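USG-1 protein homolog (Pseudomonas aeruginosa, PDB 2HJS) is probably an NAD- or NADP-dependent oxidoreductase of the aspartate-semialdehyde dehydrogenase family, acting on an aldehyde or oxo group, and forms a dimer. Local coordinates at residues A[92-97]-A[124-129]; A[155-160]-A[236-241]; A[173-178]-A[187-192]; A[272-277]-A[291-296]. One frame throughout, in Å; residues are numbered along the deposited sequence.

Contact 1. Residues A[92-97]-A[124-129]; sequences GCSVID and APFLLS
Strands 94-97 and 127-129 pair in parallel, with Phe126 just ahead of the second, at one end of the seven-stranded sheet of the Rossmann-type domain, which probably binds NAD or NADP as in the family; strand 127-129 is the outermost. The pairing starts with a side chain: the hydroxyl OG of Ser94, turned beside its own backbone N (chi1 -80°), accepts a nearly straight bond from Phe126 N at 2.9 Å and lies at the edge of the Phe126 ring, near its plane. Backbone bonds then follow from Val95 N to Phe126 O, from Leu128 N to Val95 O at 2.9 Å, and from Asp97 N to Leu128 O. On the face of Val95 and Leu127 the two side chains run side by side, Leu127 CD1 lying 3.6 Å from Val95 CB, and both pack against helix 78-90. Ile96 and Leu128 project from the other face, where both touch Leu333 of helix 317-336. At the C-terminal end one water donates to Asp97 OD2 and to Ser129 OG, 2.6 Å from each. Asp97 is also bonded by Ser99 at OD1 and by Ser81 at OD2, and Ser129 OG bonds Ala107 O. The contact is thus apolar through its middle, while buried Asp97 and Ser129 have several polar partners.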
loop_
_atom_site.group_PDB
_atom_site.type_symbol
_atom_site.label_atom_id
_atom_site.label_comp_id
_atom_site.label_asym_id
_atom_site.label_seq_id
_atom_site.Cartn_x
_atom_site.Cartn_y
_atom_site.Cartn_z
ATOM N N GLY A 92 8.171 34.620 25.056
ATOM C CA GLY A 92 8.812 35.467 24.000
ATOM C C GLY A 92 9.455 34.582 22.963
ATOM O O GLY A 92 9.977 35.049 21.935
ATOM N N CYS A 93 9.360 33.281 23.211
ATOM C CA CYS A 93 10.019 32.305 22.400
ATOM C C CYS A 93 9.097 31.838 21.255
ATOM O O CYS A 93 7.964 31.412 21.491
ATOM C CB CYS A 93 10.496 31.163 23.325
ATOM S SG CYS A 93 11.119 29.688 22.394
ATOM N N SER A 94 9.574 31.937 20.010
ATOM C CA SER A 94 8.796 31.508 18.868
ATOM C C SER A 94 8.820 29.982 18.851
ATOM O O SER A 94 9.842 29.360 19.151
ATOM C CB SER A 94 9.390 32.041 17.570
ATOM O OG SER A 94 9.026 33.382 17.337
ATOM N N VAL A 95 7.700 29.372 18.509
ATOM C CA VAL A 95 7.601 27.921 18.623
ATOM C C VAL A 95 7.274 27.312 17.298
ATOM O O VAL A 95 6.337 27.748 16.612
ATOM C CB VAL A 95 6.557 27.516 19.687
ATOM C CG1 VAL A 95 6.356 26.005 19.720
ATOM C CG2 VAL A 95 6.984 28.017 21.050
ATOM N N ILE A 96 8.033 26.286 16.932
ATOM C CA ILE A 96 7.633 25.424 15.835
ATOM C C ILE A 96 7.316 24.041 16.411
ATOM O O ILE A 96 8.217 23.353 16.898
ATOM C CB ILE A 96 8.705 25.337 14.740
ATOM C CG1 ILE A 96 8.872 26.695 14.054
ATOM C CG2 ILE A 96 8.345 24.263 13.674
ATOM C CD1 ILE A 96 10.234 26.823 13.425
ATOM N N ASP A 97 6.041 23.653 16.368
ATOM C CA ASP A 97 5.596 22.423 16.996
ATOM C C ASP A 97 5.362 21.328 15.958
ATOM O O ASP A 97 4.507 21.466 15.104
ATOM C CB ASP A 97 4.296 22.684 17.768
ATOM C CG ASP A 97 3.715 21.412 18.411
ATOM O OD1 ASP A 97 4.465 20.426 18.623
ATOM O OD2 ASP A 97 2.488 21.398 18.694
ATOM N N ALA A 124 5.247 38.118 15.512
ATOM C CA ALA A 124 6.253 37.512 16.377
ATOM C C ALA A 124 6.061 37.938 17.838
ATOM O O ALA A 124 5.792 39.103 18.094
ATOM C CB ALA A 124 7.641 37.945 15.910
ATOM N N PRO A 125 6.251 37.021 18.808
ATOM C CA PRO A 125 6.590 35.572 18.736
ATOM C C PRO A 125 5.593 34.656 18.001
ATOM O O PRO A 125 4.383 34.752 18.202
ATOM C CB PRO A 125 6.718 35.154 20.206
ATOM C CG PRO A 125 6.089 36.289 21.010
ATOM C CD PRO A 125 6.191 37.529 20.205
ATOM N N PHE A 126 6.112 33.773 17.147
ATOM C CA PHE A 126 5.278 32.898 16.346
ATOM C C PHE A 126 4.919 31.624 17.115
ATOM O O PHE A 126 5.607 31.222 18.060
ATOM C CB PHE A 126 5.958 32.572 15.008
ATOM C CG PHE A 126 6.289 33.794 14.169
ATOM C CD1 PHE A 126 5.372 34.299 13.256
ATOM C CD2 PHE A 126 7.525 34.442 14.300
ATOM C CE1 PHE A 126 5.676 35.412 12.478
ATOM C CE2 PHE A 126 7.838 35.577 13.526
ATOM C CZ PHE A 126 6.913 36.056 12.613
ATOM N N LEU A 127 3.802 31.021 16.739
ATOM C CA LEU A 127 3.467 29.691 17.209
ATOM C C LEU A 127 2.855 28.918 16.047
ATOM O O LEU A 127 1.693 29.125 15.672
ATOM C CB LEU A 127 2.552 29.757 18.439
ATOM C CG LEU A 127 1.909 28.448 18.921
ATOM C CD1 LEU A 127 2.954 27.366 19.228
ATOM C CD2 LEU A 127 1.013 28.698 20.131
ATOM N N LEU A 128 3.665 28.042 15.455
ATOM C CA LEU A 128 3.315 27.405 14.199
ATOM C C LEU A 128 3.465 25.928 14.353
ATOM O O LEU A 128 4.244 25.472 15.188
ATOM C CB LEU A 128 4.265 27.860 13.090
ATOM C CG LEU A 128 4.449 29.377 12.990
ATOM C CD1 LEU A 128 5.726 29.701 12.255
ATOM C CD2 LEU A 128 3.226 30.013 12.344
ATOM N N SER A 129 2.733 25.182 13.525
ATOM C CA SER A 129 2.908 23.740 13.445
ATOM C C SER A 129 3.699 23.386 12.193
ATOM O O SER A 129 3.505 23.963 11.120
ATOM C CB SER A 129 1.552 23.005 13.430
ATOM O OG SER A 129 0.863 23.184 14.659
HETATM O O HOH W 1 0.670 22.318 17.112
#

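Contact 2. Residues A[155-160]-A[236-241]; sequences NLTACL and TCIQAP
Backbone bonding dominates the parallel pairing of Leu156 to Leu160 with Thr236 to Ala240. Thr236 N gives to Leu156 O, Ala158 N to Thr236 O at 2.7 Å, Ile238 N to Ala158 O, Leu160 N to Ile238 O, and Ala240 N to Leu160 O at 2.8 Å. The regular run thus carries one residue past the end of strand 233-239. Polar side chains add little between the segments: the chain of Gln239, bent at chi2 (87°), brings NE2 to Leu160 O for a weak bond of 3.4 Å, and NE2 also makes a weak one to Ser161 O. A water joins Leu156 O and Thr236 OG1, lying 2.8 Å from the latter. Apolar contacts occupy both faces. On one, Thr157 CG2, anti to its backbone N, meets the end of Ile238, 3.6 Å from CD1; on the other, Cys237 SG lies 3.9 Å from Ala158 CB while its CB touches Leu160 CD1. The face of Thr157 and Ile238 belongs to the dimer interface: Thr157 OG1 bonds Thr157 OG1 of the second subunit, and Ile238 packs on Trp312 of that subunit. The opposite face lies under helices, with Ala158 and Leu160 on Val134 of helix 133-145 and Cys237 on Ile214 and Ile218 of helix 213-225; strand 246-254 flanks 151-160 on the side away from 233-239.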
loop_
_atom_site.group_PDB
_atom_site.type_symbol
_atom_site.label_atom_id
_atom_site.label_comp_id
_atom_site.label_asym_id
_atom_site.label_seq_id
_atom_site.Cartn_x
_atom_site.Cartn_y
_atom_site.Cartn_z
ATOM N N ASN A 155 -6.745 11.081 -4.314
ATOM C CA ASN A 155 -6.705 9.836 -3.561
ATOM C C ASN A 155 -5.286 9.557 -3.086
ATOM O O ASN A 155 -4.341 9.625 -3.864
ATOM C CB ASN A 155 -7.238 8.666 -4.370
ATOM C CG ASN A 155 -7.541 7.438 -3.493
ATOM O OD1 ASN A 155 -6.653 6.610 -3.191
ATOM N ND2 ASN A 155 -8.776 7.328 -3.071
ATOM N N LEU A 156 -5.152 9.297 -1.790
ATOM C CA LEU A 156 -3.876 8.931 -1.199
ATOM C C LEU A 156 -3.976 7.591 -0.482
ATOM O O LEU A 156 -4.835 7.399 0.375
ATOM C CB LEU A 156 -3.405 10.013 -0.230
ATOM C CG LEU A 156 -2.232 9.690 0.700
ATOM C CD1 LEU A 156 -0.890 9.500 -0.072
ATOM C CD2 LEU A 156 -2.103 10.795 1.743
ATOM N N THR A 157 -3.102 6.658 -0.852
ATOM C CA THR A 157 -2.872 5.466 -0.045
ATOM C C THR A 157 -1.444 5.575 0.484
ATOM O O THR A 157 -0.488 5.488 -0.279
ATOM C CB THR A 157 -3.014 4.166 -0.850
ATOM O OG1 THR A 157 -4.324 4.103 -1.425
ATOM C CG2 THR A 157 -2.802 2.942 0.048
ATOM N N ALA A 158 -1.298 5.756 1.786
ATOM C CA ALA A 158 0.014 5.934 2.369
ATOM C C ALA A 158 0.450 4.660 3.062
ATOM O O ALA A 158 -0.263 4.164 3.930
ATOM C CB ALA A 158 -0.012 7.099 3.363
ATOM N N CYS A 159 1.593 4.116 2.667
ATOM C CA CYS A 159 2.159 2.932 3.322
ATOM C C CYS A 159 3.249 3.382 4.266
ATOM O O CYS A 159 4.320 3.844 3.831
ATOM C CB CYS A 159 2.710 1.955 2.300
ATOM S SG CYS A 159 1.404 1.379 1.158
ATOM N N LEU A 160 2.955 3.283 5.558
ATOM C CA LEU A 160 3.797 3.855 6.593
ATOM C C LEU A 160 4.749 2.783 7.115
ATOM O O LEU A 160 4.347 1.639 7.303
ATOM C CB LEU A 160 2.924 4.383 7.747
ATOM C CG LEU A 160 2.430 5.838 7.687
ATOM C CD1 LEU A 160 1.689 6.138 6.454
ATOM C CD2 LEU A 160 1.547 6.201 8.911
ATOM N N THR A 236 -6.006 6.858 3.103
ATOM C CA THR A 236 -5.860 5.611 3.807
ATOM C C THR A 236 -4.401 5.480 4.232
ATOM O O THR A 236 -3.493 5.574 3.398
ATOM C CB THR A 236 -6.241 4.428 2.903
ATOM O OG1 THR A 236 -7.555 4.666 2.380
ATOM C CG2 THR A 236 -6.243 3.117 3.684
ATOM N N CYS A 237 -4.173 5.274 5.526
ATOM C CA CYS A 237 -2.827 4.953 5.999
ATOM C C CYS A 237 -2.739 3.507 6.439
ATOM O O CYS A 237 -3.448 3.066 7.349
ATOM C CB CYS A 237 -2.380 5.880 7.130
ATOM S SG CYS A 237 -2.222 7.575 6.564
ATOM N N ILE A 238 -1.829 2.792 5.800
ATOM C CA ILE A 238 -1.615 1.379 6.033
ATOM C C ILE A 238 -0.280 1.249 6.749
ATOM O O ILE A 238 0.630 2.051 6.526
ATOM C CB ILE A 238 -1.566 0.660 4.663
ATOM C CG1 ILE A 238 -2.967 0.581 4.087
ATOM C CG2 ILE A 238 -0.948 -0.739 4.731
ATOM C CD1 ILE A 238 -2.876 0.423 2.562
ATOM N N GLN A 239 -0.167 0.253 7.618
ATOM C CA GLN A 239 1.098 -0.018 8.291
ATOM C C GLN A 239 1.852 -1.138 7.558
ATOM O O GLN A 239 1.362 -2.269 7.497
ATOM C CB GLN A 239 0.827 -0.475 9.718
ATOM C CG GLN A 239 2.085 -0.692 10.512
ATOM C CD GLN A 239 2.517 0.571 11.136
ATOM O OE1 GLN A 239 1.902 1.034 12.104
ATOM N NE2 GLN A 239 3.560 1.189 10.575
ATOM N N ALA A 240 3.031 -0.835 7.011
ATOM C CA ALA A 240 3.801 -1.838 6.253
ATOM C C ALA A 240 4.923 -2.406 7.106
ATOM O O ALA A 240 5.426 -1.716 8.009
ATOM C CB ALA A 240 4.376 -1.214 4.965
ATOM N N PRO A 241 5.331 -3.668 6.841
ATOM C CA PRO A 241 6.459 -4.164 7.637
ATOM C C PRO A 241 7.794 -3.632 7.070
ATOM O O PRO A 241 8.598 -4.387 6.504
ATOM C CB PRO A 241 6.333 -5.680 7.499
ATOM C CG PRO A 241 5.692 -5.871 6.107
ATOM C CD PRO A 241 4.844 -4.664 5.861
HETATM O O HOH W 2 -7.412 6.270 0.109
#

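Contact 3. Residues A[173-178]-A[187-192]; sequences LARQTA and EPRLFD
Arg175, on helix 167-181, ties that helix to the irregular loop that follows it through an arginine-arginine stack and a bond to a backbone carbonyl, at the surface of the dimerisation domain. The firmly held part centres on Arg175 and Gln176. With CG anti to the backbone N (chi1 -170°) and the chain bent at chi3, the Arg175 guanidinium reaches Glu187 O: NH1 donates at 2.8 Å, the acceptor lying in the guanidinium plane, and NH2 adds a weak bond at 3.3 Å. Glu172 and Glu179 form salt bridges with NH2 and NH1 of Arg175 and would probably balance the paired positive charge of the stack. Buried Gln176 is held at both ends of its amide, OE1 by the backbone N of Ile195 and of Ala196 and NE2 by Glu172 OE2. The solvent side is formed by the exposed Glu187 and Arg189. Glu187 turns its side chain away, its OE2 5.9 Å from Arg175 NH1. Arg189, extended from CG to NE, crosses Arg175 at about a right angle and lays its own guanidinium flat on that of Arg175, centres 3.8 Å apart and planes 7° from parallel. Between the two sides, Pro188 crosses Gln176 and touches it mainly through CB, which lies 3.6 Å from Gln176 NE2.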
loop_
_atom_site.group_PDB
_atom_site.type_symbol
_atom_site.label_atom_id
_atom_site.label_comp_id
_atom_site.label_asym_id
_atom_site.label_seq_id
_atom_site.Cartn_x
_atom_site.Cartn_y
_atom_site.Cartn_z
ATOM N N LEU A 173 9.248 -4.583 15.219
ATOM C CA LEU A 173 9.320 -5.210 13.911
ATOM C C LEU A 173 10.518 -6.136 13.794
ATOM O O LEU A 173 10.369 -7.290 13.383
ATOM C CB LEU A 173 9.327 -4.174 12.779
ATOM C CG LEU A 173 9.377 -4.784 11.367
ATOM C CD1 LEU A 173 8.089 -5.589 11.023
ATOM C CD2 LEU A 173 9.639 -3.725 10.334
ATOM N N ALA A 174 11.697 -5.634 14.164
ATOM C CA ALA A 174 12.920 -6.444 14.131
ATOM C C ALA A 174 12.789 -7.708 14.995
ATOM O O ALA A 174 13.205 -8.792 14.583
ATOM C CB ALA A 174 14.128 -5.602 14.573
ATOM N N ARG A 175 12.202 -7.565 16.182
ATOM C CA ARG A 175 12.063 -8.675 17.136
ATOM C C ARG A 175 11.078 -9.736 16.634
ATOM O O ARG A 175 11.381 -10.928 16.649
ATOM C CB ARG A 175 11.654 -8.156 18.522
ATOM C CG ARG A 175 11.717 -9.209 19.617
ATOM C CD ARG A 175 11.237 -8.686 20.987
ATOM N NE ARG A 175 9.976 -7.957 20.874
ATOM C CZ ARG A 175 8.768 -8.524 20.843
ATOM N NH1 ARG A 175 8.633 -9.847 20.928
ATOM N NH2 ARG A 175 7.686 -7.754 20.714
ATOM N N GLN A 176 9.906 -9.291 16.181
ATOM C CA GLN A 176 8.904 -10.190 15.606
ATOM C C GLN A 176 9.457 -10.912 14.386
ATOM O O GLN A 176 9.232 -12.107 14.233
ATOM C CB GLN A 176 7.640 -9.428 15.207
ATOM C CG GLN A 176 6.727 -9.029 16.348
ATOM C CD GLN A 176 5.305 -8.761 15.875
ATOM O OE1 GLN A 176 4.925 -9.146 14.764
ATOM N NE2 GLN A 176 4.508 -8.104 16.717
ATOM N N THR A 177 10.173 -10.187 13.523
ATOM C CA THR A 177 10.697 -10.772 12.290
ATOM C C THR A 177 11.680 -11.884 12.632
ATOM O O THR A 177 11.623 -12.965 12.039
ATOM C CB THR A 177 11.337 -9.720 11.339
ATOM O OG1 THR A 177 10.376 -8.706 11.011
ATOM C CG2 THR A 177 11.775 -10.369 10.042
ATOM N N ALA A 178 12.539 -11.630 13.622
ATOM C CA ALA A 178 13.550 -12.588 14.059
ATOM C C ALA A 178 12.927 -13.839 14.679
ATOM O O ALA A 178 13.315 -14.958 14.331
ATOM C CB ALA A 178 14.503 -11.929 15.037
ATOM N N GLU A 187 5.511 -13.375 20.015
ATOM C CA GLU A 187 4.897 -12.673 21.136
ATOM C C GLU A 187 4.907 -11.157 20.899
ATOM O O GLU A 187 5.932 -10.498 21.108
ATOM C CB GLU A 187 5.580 -13.060 22.454
ATOM C CG GLU A 187 5.052 -14.377 23.050
ATOM C CD GLU A 187 5.965 -14.972 24.123
ATOM O OE1 GLU A 187 5.631 -16.060 24.657
ATOM O OE2 GLU A 187 7.018 -14.355 24.426
ATOM N N PRO A 188 3.768 -10.607 20.423
ATOM C CA PRO A 188 3.645 -9.168 20.190
ATOM C C PRO A 188 3.596 -8.390 21.505
ATOM O O PRO A 188 2.958 -8.837 22.464
ATOM C CB PRO A 188 2.308 -9.041 19.437
ATOM C CG PRO A 188 1.922 -10.429 19.040
ATOM C CD PRO A 188 2.527 -11.321 20.066
ATOM N N ARG A 189 4.282 -7.248 21.549
ATOM C CA ARG A 189 4.298 -6.393 22.743
ATOM C C ARG A 189 3.659 -5.019 22.493
ATOM O O ARG A 189 2.724 -4.641 23.201
ATOM C CB ARG A 189 5.712 -6.266 23.326
ATOM C CG ARG A 189 6.190 -7.532 24.012
ATOM C CD ARG A 189 7.694 -7.548 24.218
ATOM N NE ARG A 189 8.176 -8.910 24.466
ATOM C CZ ARG A 189 9.458 -9.269 24.533
ATOM N NH1 ARG A 189 10.421 -8.366 24.375
ATOM N NH2 ARG A 189 9.781 -10.538 24.758
ATOM N N LEU A 190 4.153 -4.286 21.494
ATOM C CA LEU A 190 3.583 -2.978 21.139
ATOM C C LEU A 190 2.214 -3.124 20.439
ATOM O O LEU A 190 1.366 -2.225 20.519
ATOM C CB LEU A 190 4.567 -2.158 20.274
ATOM C CG LEU A 190 4.260 -0.674 19.982
ATOM C CD1 LEU A 190 4.533 0.237 21.191
ATOM C CD2 LEU A 190 5.024 -0.170 18.766
ATOM N N PHE A 191 2.019 -4.257 19.756
ATOM C CA PHE A 191 0.749 -4.605 19.116
ATOM C C PHE A 191 0.157 -5.851 19.753
ATOM O O PHE A 191 0.815 -6.524 20.549
ATOM C CB PHE A 191 0.970 -4.876 17.634
ATOM C CG PHE A 191 1.481 -3.703 16.886
ATOM C CD1 PHE A 191 2.830 -3.372 16.925
ATOM C CD2 PHE A 191 0.612 -2.915 16.144
ATOM C CE1 PHE A 191 3.308 -2.281 16.228
ATOM C CE2 PHE A 191 1.080 -1.814 15.435
ATOM C CZ PHE A 191 2.429 -1.501 15.474
ATOM N N ASP A 192 -1.088 -6.158 19.399
ATOM C CA ASP A 192 -1.737 -7.391 19.875
ATOM C C ASP A 192 -1.867 -8.412 18.736
ATOM O O ASP A 192 -2.527 -9.452 18.879
ATOM C CB ASP A 192 -3.096 -7.091 20.543
ATOM C CG ASP A 192 -4.123 -6.431 19.585
ATOM O OD1 ASP A 192 -3.747 -5.795 18.555
ATOM O OD2 ASP A 192 -5.335 -6.548 19.899
#

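Contact 4. Residues A[272-277]-A[291-296]; sequences GIEWVG and QDETYV
Gly272 to Val276 and Glu293 to Val296 run parallel, their strand axes 4.6 Å apart at closest and inclined by 27°, and are joined by four backbone bonds: Thr294 N to Gly272 O, Glu274 N to Thr294 O, Val296 N to Glu274 O and Val276 N to Val296 O. They are the two strands of a beta-alpha-beta unit with helix 284-288, and strand 273-275 forms an outer edge of the six-stranded sheet in the dimerisation domain. Glu274 lies over one face of the Tyr295 ring, its CB 4.0 Å from the centroid in a CH-pi contact. Val276 CG2 comes instead to the ring's edge, 3.9 Å from Tyr295 CD1. From the other side of the sheet, Ile273 CG2 meets Val296 CG2 at 3.8 Å, and Val296 packs further on Val141 of helix 133-145. Gln291 braces the approach to strand 294-301 from within its own segment, its OE1 accepting from Glu293 N while NE2 donates in the carbonyl plane to Glu293 O. Glu293 folds back (chi2 -61°) over Gly272, where a water receives the N-H of Gly272 and donates to Glu293 OE1, 2.8 Å from Gly272 N and from Glu293 OE1.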
loop_
_atom_site.group_PDB
_atom_site.type_symbol
_atom_site.label_atom_id
_atom_site.label_comp_id
_atom_site.label_asym_id
_atom_site.label_seq_id
_atom_site.Cartn_x
_atom_site.Cartn_y
_atom_site.Cartn_z
ATOM N N GLY A 272 14.564 19.933 -3.918
ATOM C CA GLY A 272 14.109 19.077 -2.838
ATOM C C GLY A 272 13.285 17.899 -3.321
ATOM O O GLY A 272 12.959 17.015 -2.523
ATOM N N ILE A 273 12.913 17.905 -4.611
ATOM C CA ILE A 273 12.205 16.787 -5.230
ATOM C C ILE A 273 13.145 16.149 -6.243
ATOM O O ILE A 273 13.785 16.850 -7.033
ATOM C CB ILE A 273 10.901 17.228 -5.939
ATOM C CG1 ILE A 273 9.830 17.632 -4.926
ATOM C CG2 ILE A 273 10.346 16.104 -6.787
ATOM C CD1 ILE A 273 8.600 18.323 -5.563
ATOM N N GLU A 274 13.249 14.825 -6.208
ATOM C CA GLU A 274 13.994 14.106 -7.234
ATOM C C GLU A 274 13.030 13.285 -8.091
ATOM O O GLU A 274 12.366 12.367 -7.601
ATOM C CB GLU A 274 15.092 13.237 -6.609
ATOM C CG GLU A 274 16.040 12.579 -7.623
ATOM C CD GLU A 274 16.722 13.567 -8.578
ATOM O OE1 GLU A 274 16.676 13.323 -9.801
ATOM O OE2 GLU A 274 17.310 14.572 -8.117
ATOM N N TRP A 275 12.925 13.650 -9.364
ATOM C CA TRP A 275 12.032 12.960 -10.274
ATOM C C TRP A 275 12.737 11.738 -10.845
ATOM O O TRP A 275 13.859 11.836 -11.294
ATOM C CB TRP A 275 11.548 13.857 -11.421
ATOM C CG TRP A 275 10.776 13.036 -12.469
ATOM C CD1 TRP A 275 9.557 12.414 -12.292
ATOM C CD2 TRP A 275 11.204 12.709 -13.799
ATOM N NE1 TRP A 275 9.196 11.753 -13.447
ATOM C CE2 TRP A 275 10.186 11.907 -14.382
ATOM C CE3 TRP A 275 12.338 13.026 -14.564
ATOM C CZ2 TRP A 275 10.271 11.417 -15.687
ATOM C CZ3 TRP A 275 12.424 12.532 -15.864
ATOM C CH2 TRP A 275 11.387 11.742 -16.415
ATOM N N VAL A 276 12.064 10.593 -10.814
ATOM C CA VAL A 276 12.604 9.360 -11.383
ATOM C C VAL A 276 11.675 8.913 -12.511
ATOM O O VAL A 276 10.455 8.819 -12.334
ATOM C CB VAL A 276 12.754 8.232 -10.309
ATOM C CG1 VAL A 276 13.377 6.956 -10.928
ATOM C CG2 VAL A 276 13.572 8.724 -9.118
ATOM N N GLY A 277 12.250 8.670 -13.680
ATOM C CA GLY A 277 11.469 8.228 -14.837
ATOM C C GLY A 277 12.103 7.021 -15.501
ATOM O O GLY A 277 12.748 6.221 -14.828
ATOM N N GLN A 291 18.623 11.047 3.578
ATOM C CA GLN A 291 18.892 12.196 2.716
ATOM C C GLN A 291 17.674 13.120 2.526
ATOM O O GLN A 291 16.573 12.809 3.008
ATOM C CB GLN A 291 19.582 11.741 1.409
ATOM C CG GLN A 291 18.768 10.775 0.546
ATOM C CD GLN A 291 17.690 11.528 -0.153
ATOM O OE1 GLN A 291 17.976 12.392 -0.986
ATOM N NE2 GLN A 291 16.438 11.261 0.213
ATOM N N ASP A 292 17.871 14.245 1.839
ATOM C CA ASP A 292 16.918 15.354 1.866
ATOM C C ASP A 292 15.868 15.345 0.767
ATOM O O ASP A 292 14.847 15.998 0.917
ATOM C CB ASP A 292 17.632 16.705 1.779
ATOM C CG ASP A 292 18.642 16.934 2.905
ATOM O OD1 ASP A 292 18.693 16.140 3.870
ATOM O OD2 ASP A 292 19.396 17.923 2.811
ATOM N N GLU A 293 16.122 14.659 -0.345
ATOM C CA GLU A 293 15.193 14.668 -1.466
ATOM C C GLU A 293 13.956 13.832 -1.163
ATOM O O GLU A 293 14.030 12.757 -0.573
ATOM C CB GLU A 293 15.852 14.119 -2.746
ATOM C CG GLU A 293 17.206 14.783 -3.095
ATOM C CD GLU A 293 17.031 16.258 -3.337
ATOM O OE1 GLU A 293 16.325 16.598 -4.309
ATOM O OE2 GLU A 293 17.555 17.071 -2.537
ATOM N N THR A 294 12.816 14.340 -1.597
ATOM C CA THR A 294 11.608 13.547 -1.689
ATOM C C THR A 294 11.584 13.036 -3.142
ATOM O O THR A 294 11.617 13.823 -4.087
ATOM C CB THR A 294 10.412 14.431 -1.383
ATOM O OG1 THR A 294 10.418 14.740 0.013
ATOM C CG2 THR A 294 9.099 13.771 -1.750
ATOM N N TYR A 295 11.554 11.723 -3.305
ATOM C CA TYR A 295 11.633 11.096 -4.630
ATOM C C TYR A 295 10.238 10.846 -5.195
ATOM O O TYR A 295 9.363 10.402 -4.474
ATOM C CB TYR A 295 12.349 9.767 -4.519
ATOM C CG TYR A 295 13.838 9.868 -4.396
ATOM C CD1 TYR A 295 14.647 9.626 -5.500
ATOM C CD2 TYR A 295 14.452 10.210 -3.180
ATOM C CE1 TYR A 295 16.034 9.700 -5.410
ATOM C CE2 TYR A 295 15.849 10.300 -3.082
ATOM C CZ TYR A 295 16.621 10.044 -4.209
ATOM O OH TYR A 295 17.992 10.111 -4.155
ATOM N N VAL A 296 10.036 11.140 -6.480
ATOM C CA VAL A 296 8.730 10.981 -7.097
ATOM C C VAL A 296 8.908 10.209 -8.399
ATOM O O VAL A 296 9.718 10.606 -9.226
ATOM C CB VAL A 296 8.053 12.348 -7.417
ATOM C CG1 VAL A 296 6.610 12.130 -7.980
ATOM C CG2 VAL A 296 7.996 13.204 -6.187
HETATM O O HOH W 3 16.582 19.095 -5.603
#

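Contacts 1, 2 and 4 are parallel strand pairs, whereas contact 3 joins a helix to a loop at the surface. Contact 1, a buried pair, belongs to the Rossmann-type sheet, its centre about 31 Å from that of contact 2 and on the opposite side of the chain's centre. Contacts 2 and 4 are the two outer pairs of the other sheet, the first wholly buried, the second only partly. Contact 3 abuts contact 2, Leu173 packing on Pro241, and both touch the second subunit; contacts 1 and 4 do not. Arginines and glutamates dominate contact 3, glutamates fringe contact 4, mainly apolar side chains fill contact 2, and contact 1 combines apolar faces with a water-bridged polar end.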